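PDB 5H3K: Slr0280 protein from Synechocystis sp., which is of unknown function but carries a phosphodiester glycosidase (NAGPA) family domain, which suggests a role in cleaving sugar phosphodiesters. Local coordinates for residues Ile534-Asp537 and Asn541-Leu544; Phe293-Val298 and Gln566-Val571; Glu388-Gly393 and Leu398-Leu403; Asp459-Ile464 and Leu481-Arg486. All coordinates share one frame; numbering follows the deposited sequence.

Overall arrangement
The four contacts form two clusters well apart in the molecule. Contacts 1 and 2 meet in the antiparallel sheet that contains strands 291-300, 542-547 and 531-536; their centres are about 9 Å apart. Contacts 3 and 4 share a second, mixed sheet through the paired strands 379-392 and 481-488, with centres about 7 Å apart. Between contacts 1 and 3 the centres are about 35 Å apart. Along the chain contact 2 closes a long loop, from strand 291-300 to the end of helix 558-567, and contacts 3, 4 and 1 follow in series inside it. The region holding contacts 3 and 4 is thus inserted between strands that are neighbours in the sheet of contacts 1 and 2.

Contact 1. Residues Ile534-Asp537 and Asn541-Leu544; sequences IAVD and NIIL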
loop_
_atom_site.group_PDB
_atom_site.type_symbol
_atom_site.label_atom_id
_atom_site.label_comp_id
_atom_site.label_asym_id
_atom_site.label_seq_id
_atom_site.Cartn_x
_atom_site.Cartn_y
_atom_site.Cartn_z
ATOM N N ILE A 534 6.696 -4.431 -7.489
ATOM C CA ILE A 534 7.014 -3.208 -8.207
ATOM C C ILE A 534 7.833 -3.591 -9.433
ATOM O O ILE A 534 8.767 -4.404 -9.341
ATOM C CB ILE A 534 7.746 -2.153 -7.340
ATOM C CG1 ILE A 534 8.053 -0.906 -8.180
ATOM C CG2 ILE A 534 9.020 -2.734 -6.698
ATOM C CD1 ILE A 534 8.388 0.298 -7.345
ATOM N N ALA A 535 7.476 -3.026 -10.581
ATOM C CA ALA A 535 8.123 -3.389 -11.825
ATOM C C ALA A 535 8.308 -2.169 -12.703
ATOM O O ALA A 535 7.704 -1.108 -12.459
ATOM C CB ALA A 535 7.296 -4.445 -12.556
ATOM N N VAL A 536 9.159 -2.304 -13.710
ATOM C CA VAL A 536 9.215 -1.288 -14.758
ATOM C C VAL A 536 8.970 -1.936 -16.117
ATOM O O VAL A 536 9.429 -3.056 -16.366
ATOM C CB VAL A 536 10.546 -0.495 -14.748
ATOM C CG1 VAL A 536 10.759 0.177 -13.397
ATOM C CG2 VAL A 536 11.716 -1.410 -15.059
ATOM N N ASP A 537 8.234 -1.240 -16.982
ATOM C CA ASP A 537 7.955 -1.731 -18.344
ATOM C C ASP A 537 8.974 -1.237 -19.382
ATOM O O ASP A 537 9.998 -0.660 -19.020
ATOM C CB ASP A 537 6.519 -1.392 -18.780
ATOM C CG ASP A 537 6.265 0.116 -18.940
ATOM O OD1 ASP A 537 7.209 0.927 -19.125
ATOM O OD2 ASP A 537 5.078 0.497 -18.897
ATOM N N ASN A 541 8.165 3.062 -17.418
ATOM C CA ASN A 541 7.102 3.369 -16.455
ATOM C C ASN A 541 7.127 2.355 -15.320
ATOM O O ASN A 541 7.426 1.181 -15.539
ATOM C CB ASN A 541 5.710 3.341 -17.100
ATOM C CG ASN A 541 5.488 4.479 -18.085
ATOM O OD1 ASN A 541 5.972 5.595 -17.893
ATOM N ND2 ASN A 541 4.756 4.191 -19.148
ATOM N N ILE A 542 6.783 2.804 -14.119
ATOM C CA ILE A 542 6.753 1.933 -12.955
ATOM C C ILE A 542 5.361 1.356 -12.789
ATOM O O ILE A 542 4.370 2.078 -12.893
ATOM C CB ILE A 542 7.146 2.718 -11.697
ATOM C CG1 ILE A 542 8.616 3.157 -11.807
ATOM C CG2 ILE A 542 6.866 1.886 -10.418
ATOM C CD1 ILE A 542 9.025 4.202 -10.785
ATOM N N ILE A 543 5.272 0.051 -12.553
ATOM C CA ILE A 543 3.981 -0.575 -12.297
ATOM C C ILE A 543 3.946 -1.114 -10.873
ATOM O O ILE A 543 4.838 -1.842 -10.458
ATOM C CB ILE A 543 3.694 -1.729 -13.285
ATOM C CG1 ILE A 543 4.014 -1.290 -14.714
ATOM C CG2 ILE A 543 2.236 -2.158 -13.194
ATOM C CD1 ILE A 543 4.133 -2.447 -15.682
ATOM N N LEU A 544 2.938 -0.703 -10.115
ATOM C CA LEU A 544 2.681 -1.283 -8.804
ATOM C C LEU A 544 1.572 -2.305 -9.013
ATOM O O LEU A 544 0.539 -1.995 -9.630
ATOM C CB LEU A 544 2.245 -0.207 -7.811
ATOM C CG LEU A 544 3.141 1.029 -7.691
ATOM C CD1 LEU A 544 2.607 1.958 -6.608
ATOM C CD2 LEU A 544 4.577 0.648 -7.373
HETATM O O HOH W 1 3.057 2.033 -19.740
#
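Strands 534-536 and 542-544 run antiparallel, 4.4 Å apart at the closest approach of their axes, with Ala535 and Ile543 as the hydrogen-bonded pair and the pairs Ile534-Leu544 and Val536-Ile542 non-hydrogen-bonded. Ala535 N gives a bond to Ile543 O (2.9 Å), and Ile543 N returns one to Ala535 O. On the face of Ile534, the CD1 methyl of Ile534 lies alongside CD2 of Leu544 at 3.8 Å, while its CG1 crosses over the CG2 branch of Ile542. Towards the turn, Asp537 N binds Asn541 O, and the carboxylate folds back, CG lodged between backbone N and carbonyl carbon (chi1 66°), to place OD1 2.9 Å from Asn541 N. That N-H comes from above the carboxylate plane, and OD1 also accepts from Asn539 N within the turn. A water bridges OD2 of Asp537 to ND2 of Asn541, giving to the first and accepting from the second. Replacing Asp537 by an alanine would probably leave the amides of Asn539 and Asn541 without their acceptor and the turn freer to move. The hairpin thus closes on a carboxylate that ties down two turn amides, while backbone hydrogen bonds, with apolar packing on the face of Ile534, hold its strands together.

Contact 2. Residues Phe293-Val298 and Gln566-Val571; sequences FPVTTV and QQLGAV
Leu568 directs its CD1 methyl at two residues of strand 293-298, meeting CG1 of Val295 and CG2 of Thr297, and this single methyl makes both of the close approaches between the segments. The leucine side chain crosses that of Val295 at a slant, CD1 lying 4.2 Å from CG1 of Val295. With Thr297 the meeting is tip to tip, and the gap from Leu568 CD1 to Thr297 CG2 is again 4.2 Å. Both separations are ordinary van der Waals distances, and only 82 Å² is buried between the segments. The torsions sort the threonine's branches: CG2 stands anti to the carbonyl carbon and faces the leucine, while OG1 takes the place between backbone N and carbonyl carbon (chi1 60°) and hydrogen-bonds NH1 of Arg284. The hydroxyl therefore finds its partner on the adjacent strand, and the methyl is left for the apolar contact. Leu568 stands where helix 558-567 gives way to loop. Gly569 follows it with a positive phi of 96° in a Schellman motif, its N bonded back to Gln566 O at 3.0 Å; a side chain on that backbone would be jammed against the preceding carbonyl oxygen. Around the contact, Val295 also packs on Ile564 of the same helix and on Val545 of strand 542-547, and Leu568 touches Arg284 of strand 279-288. The end of helix 558-567 thus lies against strand 291-300, itself flanked in the antiparallel sheet by strands 279-288 and 542-547, before the chain turns into strand 572-576.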
loop_
_atom_site.group_PDB
_atom_site.type_symbol
_atom_site.label_atom_id
_atom_site.label_comp_id
_atom_site.label_asym_id
_atom_site.label_seq_id
_atom_site.Cartn_x
_atom_site.Cartn_y
_atom_site.Cartn_z
ATOM N N PHE A 293 -6.260 -14.626 -13.244
ATOM C CA PHE A 293 -6.046 -13.855 -12.017
ATOM C C PHE A 293 -6.539 -12.431 -12.163
ATOM O O PHE A 293 -6.045 -11.692 -13.020
ATOM C CB PHE A 293 -4.550 -13.786 -11.676
ATOM C CG PHE A 293 -3.948 -15.100 -11.250
ATOM C CD1 PHE A 293 -3.592 -16.063 -12.190
ATOM C CD2 PHE A 293 -3.698 -15.354 -9.903
ATOM C CE1 PHE A 293 -3.015 -17.276 -11.793
ATOM C CE2 PHE A 293 -3.125 -16.557 -9.492
ATOM C CZ PHE A 293 -2.783 -17.528 -10.437
ATOM N N PRO A 294 -7.497 -12.021 -11.317
ATOM C CA PRO A 294 -7.816 -10.586 -11.278
ATOM C C PRO A 294 -6.612 -9.837 -10.704
ATOM O O PRO A 294 -6.097 -10.237 -9.652
ATOM C CB PRO A 294 -9.011 -10.504 -10.315
ATOM C CG PRO A 294 -9.563 -11.917 -10.250
ATOM C CD PRO A 294 -8.351 -12.811 -10.416
ATOM N N VAL A 295 -6.150 -8.794 -11.397
ATOM C CA VAL A 295 -4.985 -8.027 -10.960
ATOM C C VAL A 295 -5.256 -6.521 -10.962
ATOM O O VAL A 295 -5.830 -5.974 -11.913
ATOM C CB VAL A 295 -3.744 -8.330 -11.847
ATOM C CG1 VAL A 295 -2.582 -7.421 -11.495
ATOM C CG2 VAL A 295 -3.315 -9.789 -11.703
ATOM N N THR A 296 -4.855 -5.846 -9.885
ATOM C CA THR A 296 -4.951 -4.400 -9.804
ATOM C C THR A 296 -3.579 -3.773 -10.007
ATOM O O THR A 296 -2.588 -4.187 -9.384
ATOM C CB THR A 296 -5.459 -3.945 -8.427
ATOM O OG1 THR A 296 -6.580 -4.744 -8.033
ATOM C CG2 THR A 296 -5.866 -2.483 -8.479
ATOM N N THR A 297 -3.506 -2.783 -10.891
ATOM C CA THR A 297 -2.244 -2.092 -11.126
ATOM C C THR A 297 -2.414 -0.587 -11.091
ATOM O O THR A 297 -3.479 -0.047 -11.415
ATOM C CB THR A 297 -1.608 -2.467 -12.477
ATOM O OG1 THR A 297 -2.503 -2.116 -13.543
ATOM C CG2 THR A 297 -1.294 -3.957 -12.544
ATOM N N VAL A 298 -1.342 0.094 -10.718
ATOM C CA VAL A 298 -1.250 1.525 -10.949
ATOM C C VAL A 298 0.066 1.742 -11.652
ATOM O O VAL A 298 1.114 1.280 -11.188
ATOM C CB VAL A 298 -1.311 2.339 -9.668
ATOM C CG1 VAL A 298 -1.137 3.807 -9.991
ATOM C CG2 VAL A 298 -2.640 2.096 -8.949
ATOM N N GLN A 566 5.280 -10.866 -16.263
ATOM C CA GLN A 566 5.732 -10.919 -17.651
ATOM C C GLN A 566 4.581 -10.583 -18.602
ATOM O O GLN A 566 4.752 -9.806 -19.541
ATOM C CB GLN A 566 6.315 -12.300 -17.957
ATOM C CG GLN A 566 6.873 -12.449 -19.352
ATOM C CD GLN A 566 7.512 -13.808 -19.565
ATOM O OE1 GLN A 566 6.930 -14.844 -19.229
ATOM N NE2 GLN A 566 8.722 -13.810 -20.108
ATOM N N GLN A 567 3.405 -11.149 -18.344
ATOM C CA GLN A 567 2.192 -10.828 -19.107
ATOM C C GLN A 567 1.804 -9.343 -19.049
ATOM O O GLN A 567 1.228 -8.797 -19.994
ATOM C CB GLN A 567 1.024 -11.685 -18.613
ATOM C CG GLN A 567 0.951 -13.050 -19.258
ATOM C CD GLN A 567 0.609 -12.944 -20.734
ATOM O OE1 GLN A 567 -0.496 -12.531 -21.098
ATOM N NE2 GLN A 567 1.564 -13.286 -21.588
ATOM N N LEU A 568 2.115 -8.692 -17.933
ATOM C CA LEU A 568 1.810 -7.279 -17.758
ATOM C C LEU A 568 2.819 -6.371 -18.443
ATOM O O LEU A 568 2.645 -5.153 -18.471
ATOM C CB LEU A 568 1.753 -6.931 -16.273
ATOM C CG LEU A 568 0.571 -7.529 -15.528
ATOM C CD1 LEU A 568 0.719 -7.297 -14.023
ATOM C CD2 LEU A 568 -0.709 -6.909 -16.048
ATOM N N GLY A 569 3.879 -6.964 -18.980
ATOM C CA GLY A 569 4.874 -6.216 -19.730
ATOM C C GLY A 569 6.083 -5.816 -18.907
ATOM O O GLY A 569 6.841 -4.918 -19.289
ATOM N N ALA A 570 6.284 -6.478 -17.774
ATOM C CA ALA A 570 7.417 -6.132 -16.919
ATOM C C ALA A 570 8.742 -6.532 -17.564
ATOM O O ALA A 570 8.899 -7.673 -17.987
ATOM C CB ALA A 570 7.274 -6.792 -15.555
ATOM N N VAL A 571 9.695 -5.604 -17.638
ATOM C CA VAL A 571 11.059 -5.965 -18.047
ATOM C C VAL A 571 11.971 -6.204 -16.843
ATOM O O VAL A 571 12.921 -6.971 -16.927
ATOM C CB VAL A 571 11.684 -4.921 -18.996
ATOM C CG1 VAL A 571 10.786 -4.712 -20.195
ATOM C CG2 VAL A 571 11.903 -3.609 -18.292
#

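Contact 3. Residues Glu388-Gly393 and Leu398-Leu403; sequences EIITTG and LTANYL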
loop_
_atom_site.group_PDB
_atom_site.type_symbol
_atom_site.label_atom_id
_atom_site.label_comp_id
_atom_site.label_asym_id
_atom_site.label_seq_id
_atom_site.Cartn_x
_atom_site.Cartn_y
_atom_site.Cartn_z
ATOM N N GLU A 388 29.647 -1.888 5.638
ATOM C CA GLU A 388 30.217 -0.658 6.162
ATOM C C GLU A 388 31.571 -0.978 6.749
ATOM O O GLU A 388 31.686 -1.866 7.590
ATOM C CB GLU A 388 29.321 -0.068 7.252
ATOM C CG GLU A 388 27.911 0.267 6.768
ATOM C CD GLU A 388 27.121 1.079 7.770
ATOM O OE1 GLU A 388 26.808 0.553 8.866
ATOM O OE2 GLU A 388 26.819 2.251 7.459
ATOM N N ILE A 389 32.594 -0.264 6.293
ATOM C CA ILE A 389 33.923 -0.385 6.886
ATOM C C ILE A 389 34.064 0.669 7.966
ATOM O O ILE A 389 33.879 1.865 7.711
ATOM C CB ILE A 389 35.037 -0.186 5.853
ATOM C CG1 ILE A 389 34.903 -1.228 4.742
ATOM C CG2 ILE A 389 36.399 -0.300 6.527
ATOM C CD1 ILE A 389 34.726 -2.623 5.279
ATOM N N ILE A 390 34.360 0.220 9.179
ATOM C CA ILE A 390 34.621 1.129 10.280
ATOM C C ILE A 390 36.131 1.170 10.481
ATOM O O ILE A 390 36.743 0.133 10.733
ATOM C CB ILE A 390 33.966 0.634 11.572
ATOM C CG1 ILE A 390 32.462 0.428 11.370
ATOM C CG2 ILE A 390 34.236 1.610 12.728
ATOM C CD1 ILE A 390 31.743 -0.065 12.627
ATOM N N THR A 391 36.711 2.364 10.356
ATOM C CA THR A 391 38.157 2.560 10.459
ATOM C C THR A 391 38.460 3.414 11.689
ATOM O O THR A 391 37.905 4.503 11.846
ATOM C CB THR A 391 38.719 3.267 9.208
ATOM O OG1 THR A 391 38.499 2.450 8.055
ATOM C CG2 THR A 391 40.225 3.519 9.348
ATOM N N THR A 392 39.329 2.912 12.559
ATOM C CA THR A 392 39.673 3.605 13.803
ATOM C C THR A 392 40.812 4.599 13.605
ATOM O O THR A 392 41.411 4.677 12.528
ATOM C CB THR A 392 40.130 2.634 14.898
ATOM O OG1 THR A 392 41.452 2.176 14.592
ATOM C CG2 THR A 392 39.190 1.443 15.025
ATOM N N GLY A 393 41.125 5.340 14.667
ATOM C CA GLY A 393 42.164 6.350 14.611
ATOM C C GLY A 393 43.564 5.777 14.502
ATOM O O GLY A 393 44.536 6.525 14.345
ATOM N N LEU A 398 37.110 -2.582 10.840
ATOM C CA LEU A 398 36.096 -3.572 11.167
ATOM C C LEU A 398 35.035 -3.506 10.073
ATOM O O LEU A 398 34.775 -2.431 9.518
ATOM C CB LEU A 398 35.440 -3.269 12.519
ATOM C CG LEU A 398 36.284 -3.370 13.791
ATOM C CD1 LEU A 398 35.511 -2.834 15.001
ATOM C CD2 LEU A 398 36.714 -4.809 14.020
ATOM N N THR A 399 34.423 -4.641 9.757
ATOM C CA THR A 399 33.342 -4.641 8.775
ATOM C C THR A 399 32.034 -4.906 9.496
ATOM O O THR A 399 31.899 -5.902 10.207
ATOM C CB THR A 399 33.527 -5.702 7.684
ATOM O OG1 THR A 399 33.204 -6.990 8.217
ATOM C CG2 THR A 399 34.957 -5.702 7.170
ATOM N N ALA A 400 31.081 -3.993 9.337
ATOM C CA ALA A 400 29.750 -4.187 9.892
ATOM C C ALA A 400 28.824 -4.643 8.763
ATOM O O ALA A 400 28.796 -4.036 7.693
ATOM C CB ALA A 400 29.252 -2.896 10.505
ATOM N N ASN A 401 28.076 -5.715 8.997
ATOM C CA ASN A 401 27.245 -6.286 7.944
ATOM C C ASN A 401 25.742 -6.108 8.143
ATOM O O ASN A 401 24.945 -6.580 7.321
ATOM C CB ASN A 401 27.561 -7.776 7.772
ATOM C CG ASN A 401 28.939 -8.016 7.185
ATOM O OD1 ASN A 401 29.739 -8.773 7.741
ATOM N ND2 ASN A 401 29.230 -7.360 6.062
ATOM N N TYR A 402 25.356 -5.452 9.233
ATOM C CA TYR A 402 23.949 -5.202 9.522
ATOM C C TYR A 402 23.783 -3.758 9.964
ATOM O O TYR A 402 24.547 -3.261 10.794
ATOM C CB TYR A 402 23.444 -6.170 10.600
ATOM C CG TYR A 402 23.753 -7.600 10.237
ATOM C CD1 TYR A 402 22.928 -8.307 9.366
ATOM C CD2 TYR A 402 24.898 -8.226 10.715
ATOM C CE1 TYR A 402 23.224 -9.608 9.004
ATOM C CE2 TYR A 402 25.206 -9.531 10.360
ATOM C CZ TYR A 402 24.367 -10.212 9.505
ATOM O OH TYR A 402 24.679 -11.511 9.152
ATOM N N LEU A 403 22.794 -3.078 9.399
ATOM C CA LEU A 403 22.566 -1.678 9.724
ATOM C C LEU A 403 21.087 -1.488 9.976
ATOM O O LEU A 403 20.272 -1.851 9.122
ATOM C CB LEU A 403 23.002 -0.804 8.541
ATOM C CG LEU A 403 22.657 0.692 8.595
ATOM C CD1 LEU A 403 23.358 1.340 9.786
ATOM C CD2 LEU A 403 23.058 1.384 7.273
HETATM O O HOH W 2 26.468 -2.195 8.695
#
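Glu388 leaves its strand with CG anti to the carbonyl carbon (chi1 -60°) and its chain extended beyond, while Leu403 sets CG anti to its own backbone N (chi1 171°); their side chains cross at about a right angle. The carboxylate of Glu388 thereby comes against the leucine methyls, OE1 lying 3.7 Å from Leu403 CD1 and OE2 facing CD2. Its charge is met outside the two segments, where OE1 forms a salt bridge with NE of Arg414. A water also donates to Glu388 OE1 at 2.8 Å. The segments belong to a beta hairpin of strands 379-392 and 397-403, in which Glu388-Ala400 and Ile390-Leu398 are antiparallel hydrogen-bonded pairs. Four nearly straight bonds join them; that from Ile390 N to Leu398 O spans 2.7 Å, and the longest, Glu388 N to Ala400 O, 3.1 Å. Ile389 and Thr399 form the non-hydrogen-bonded pair between, their side chains side by side with CD1 of the isoleucine 3.6 Å from CG2 of the threonine. Putting an alanine at Glu388 would probably deprive Arg414 of its carboxylate partner and open a gap beside the methyls of Leu403. On the face that carries Glu388, CD1 of Ile390 reaches over CB of Ala400 at 4.3 Å, and Ile390 packs further on Leu481 of strand 481-488, which also pairs with strand 379-392.

Contact 4. Residues Asp459-Ile464 and Leu481-Arg486; sequences DGYLII and LNVNGR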
loop_
_atom_site.group_PDB
_atom_site.type_symbol
_atom_site.label_atom_id
_atom_site.label_comp_id
_atom_site.label_asym_id
_atom_site.label_seq_id
_atom_site.Cartn_x
_atom_site.Cartn_y
_atom_site.Cartn_z
ATOM N N ASP A 459 23.905 12.507 18.021
ATOM C CA ASP A 459 25.080 12.902 17.256
ATOM C C ASP A 459 26.008 11.710 17.058
ATOM O O ASP A 459 27.214 11.877 16.878
ATOM C CB ASP A 459 25.835 14.025 17.975
ATOM C CG ASP A 459 26.297 13.620 19.368
ATOM O OD1 ASP A 459 25.766 12.628 19.926
ATOM O OD2 ASP A 459 27.186 14.309 19.919
ATOM N N GLY A 460 25.448 10.505 17.099
ATOM C CA GLY A 460 26.257 9.314 16.889
ATOM C C GLY A 460 25.468 8.073 16.528
ATOM O O GLY A 460 24.521 8.131 15.741
ATOM N N TYR A 461 25.866 6.948 17.113
ATOM C CA TYR A 461 25.294 5.640 16.799
ATOM C C TYR A 461 25.810 4.587 17.759
ATOM O O TYR A 461 26.689 4.859 18.582
ATOM C CB TYR A 461 25.633 5.228 15.355
ATOM C CG TYR A 461 27.114 5.221 15.020
ATOM C CD1 TYR A 461 27.879 4.064 15.161
ATOM C CD2 TYR A 461 27.735 6.361 14.531
ATOM C CE1 TYR A 461 29.229 4.051 14.836
ATOM C CE2 TYR A 461 29.079 6.359 14.206
ATOM C CZ TYR A 461 29.820 5.207 14.362
ATOM O OH TYR A 461 31.162 5.230 14.040
ATOM N N LEU A 462 25.261 3.381 17.652
ATOM C CA LEU A 462 25.722 2.268 18.466
ATOM C C LEU A 462 26.345 1.222 17.563
ATOM O O LEU A 462 25.855 0.979 16.447
ATOM C CB LEU A 462 24.563 1.644 19.239
ATOM C CG LEU A 462 23.786 2.563 20.176
ATOM C CD1 LEU A 462 22.684 1.775 20.897
ATOM C CD2 LEU A 462 24.755 3.192 21.193
ATOM N N ILE A 463 27.448 0.633 18.017
ATOM C CA ILE A 463 27.971 -0.566 17.393
ATOM C C ILE A 463 27.590 -1.737 18.287
ATOM O O ILE A 463 27.837 -1.717 19.503
ATOM C CB ILE A 463 29.492 -0.515 17.226
ATOM C CG1 ILE A 463 29.884 0.615 16.270
ATOM C CG2 ILE A 463 29.994 -1.862 16.722
ATOM C CD1 ILE A 463 31.390 1.002 16.320
ATOM N N ILE A 464 26.960 -2.742 17.689
ATOM C CA ILE A 464 26.510 -3.927 18.416
ATOM C C ILE A 464 27.322 -5.136 17.960
ATOM O O ILE A 464 27.379 -5.451 16.764
ATOM C CB ILE A 464 25.005 -4.210 18.183
ATOM C CG1 ILE A 464 24.142 -3.083 18.766
ATOM C CG2 ILE A 464 24.607 -5.544 18.795
ATOM C CD1 ILE A 464 24.314 -2.878 20.252
ATOM N N LEU A 481 36.459 7.256 15.012
ATOM C CA LEU A 481 35.984 6.300 14.006
ATOM C C LEU A 481 35.492 6.987 12.743
ATOM O O LEU A 481 34.869 8.053 12.795
ATOM C CB LEU A 481 34.851 5.422 14.558
ATOM C CG LEU A 481 35.095 4.577 15.803
ATOM C CD1 LEU A 481 33.796 3.911 16.237
ATOM C CD2 LEU A 481 36.157 3.525 15.543
ATOM N N ASN A 482 35.784 6.371 11.606
ATOM C CA ASN A 482 35.149 6.739 10.352
ATOM C C ASN A 482 34.357 5.549 9.828
ATOM O O ASN A 482 34.833 4.420 9.874
ATOM C CB ASN A 482 36.190 7.167 9.315
ATOM C CG ASN A 482 35.615 7.244 7.916
ATOM O OD1 ASN A 482 35.825 6.346 7.097
ATOM N ND2 ASN A 482 34.866 8.313 7.638
ATOM N N VAL A 483 33.143 5.800 9.345
ATOM C CA VAL A 483 32.333 4.735 8.752
ATOM C C VAL A 483 32.152 5.027 7.266
ATOM O O VAL A 483 31.775 6.138 6.884
ATOM C CB VAL A 483 30.956 4.629 9.426
ATOM C CG1 VAL A 483 30.147 3.483 8.818
ATOM C CG2 VAL A 483 31.115 4.411 10.922
ATOM N N ASN A 484 32.425 4.034 6.433
ATOM C CA ASN A 484 32.297 4.194 4.993
ATOM C C ASN A 484 31.475 3.029 4.432
ATOM O O ASN A 484 31.875 1.868 4.540
ATOM C CB ASN A 484 33.696 4.257 4.355
ATOM C CG ASN A 484 33.663 4.638 2.877
ATOM O OD1 ASN A 484 33.570 3.774 2.002
ATOM N ND2 ASN A 484 33.763 5.937 2.594
ATOM N N GLY A 485 30.332 3.342 3.832
ATOM C CA GLY A 485 29.458 2.309 3.299
ATOM C C GLY A 485 29.492 2.212 1.786
ATOM O O GLY A 485 29.619 3.223 1.090
ATOM N N ARG A 486 29.366 0.991 1.274
ATOM C CA ARG A 486 29.370 0.755 -0.164
ATOM C C ARG A 486 28.399 -0.358 -0.535
ATOM O O ARG A 486 28.440 -1.447 0.054
ATOM C CB ARG A 486 30.777 0.389 -0.634
ATOM C CG ARG A 486 30.875 0.131 -2.115
ATOM C CD ARG A 486 32.327 0.188 -2.575
ATOM N NE ARG A 486 32.461 -0.216 -3.972
ATOM C CZ ARG A 486 33.597 -0.636 -4.528
ATOM N NH1 ARG A 486 34.712 -0.703 -3.810
ATOM N NH2 ARG A 486 33.619 -0.989 -5.808
HETATM O O HOH W 3 32.003 7.554 13.232
#
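Tyr461 brings its phenol end between Leu481 and Val483, and the closest approach is from OH of Tyr461 to CG2 of Val483 at 3.2 Å. These two side chains slide past each other in opposite directions, with the same valine methyl 3.8 Å from CZ of Tyr461, oblique to the ring. The hydroxyl also lies 3.7 Å from CD1 of Leu481, whose side chain crosses that of the tyrosine at a slant. Ile463 adds to the apolar contacts, its CD1 meeting Leu481 CD1 tip to tip at 3.8 Å. A water in the plane of the ring, at its edge, is 2.6 Å from Tyr461 OH and donates to the backbone oxygen of Leu481 at 2.9 Å, linking the phenol to the other strand. CG of Tyr461 sits between backbone N and carbonyl carbon (chi1 55°), and from there the ring extends toward strand 481-486. The two strands cross at 83°, with axes 10.8 Å apart, so side chains rather than backbone bonds span the space between them. Further out, Arg414 makes a cation-pi contact with Tyr461 and also touches Val483. Ile390 of strand 379-392 packs on both Ile463 and Leu481, while Val435 of strand 430-436 lies against Tyr461 and Leu481. Contacts of methyl with methyl and methyl with phenol therefore join two nearly perpendicular strands of the curled sheet, and the water gives the hydroxyl a polar partner among the surrounding hydrocarbon groups.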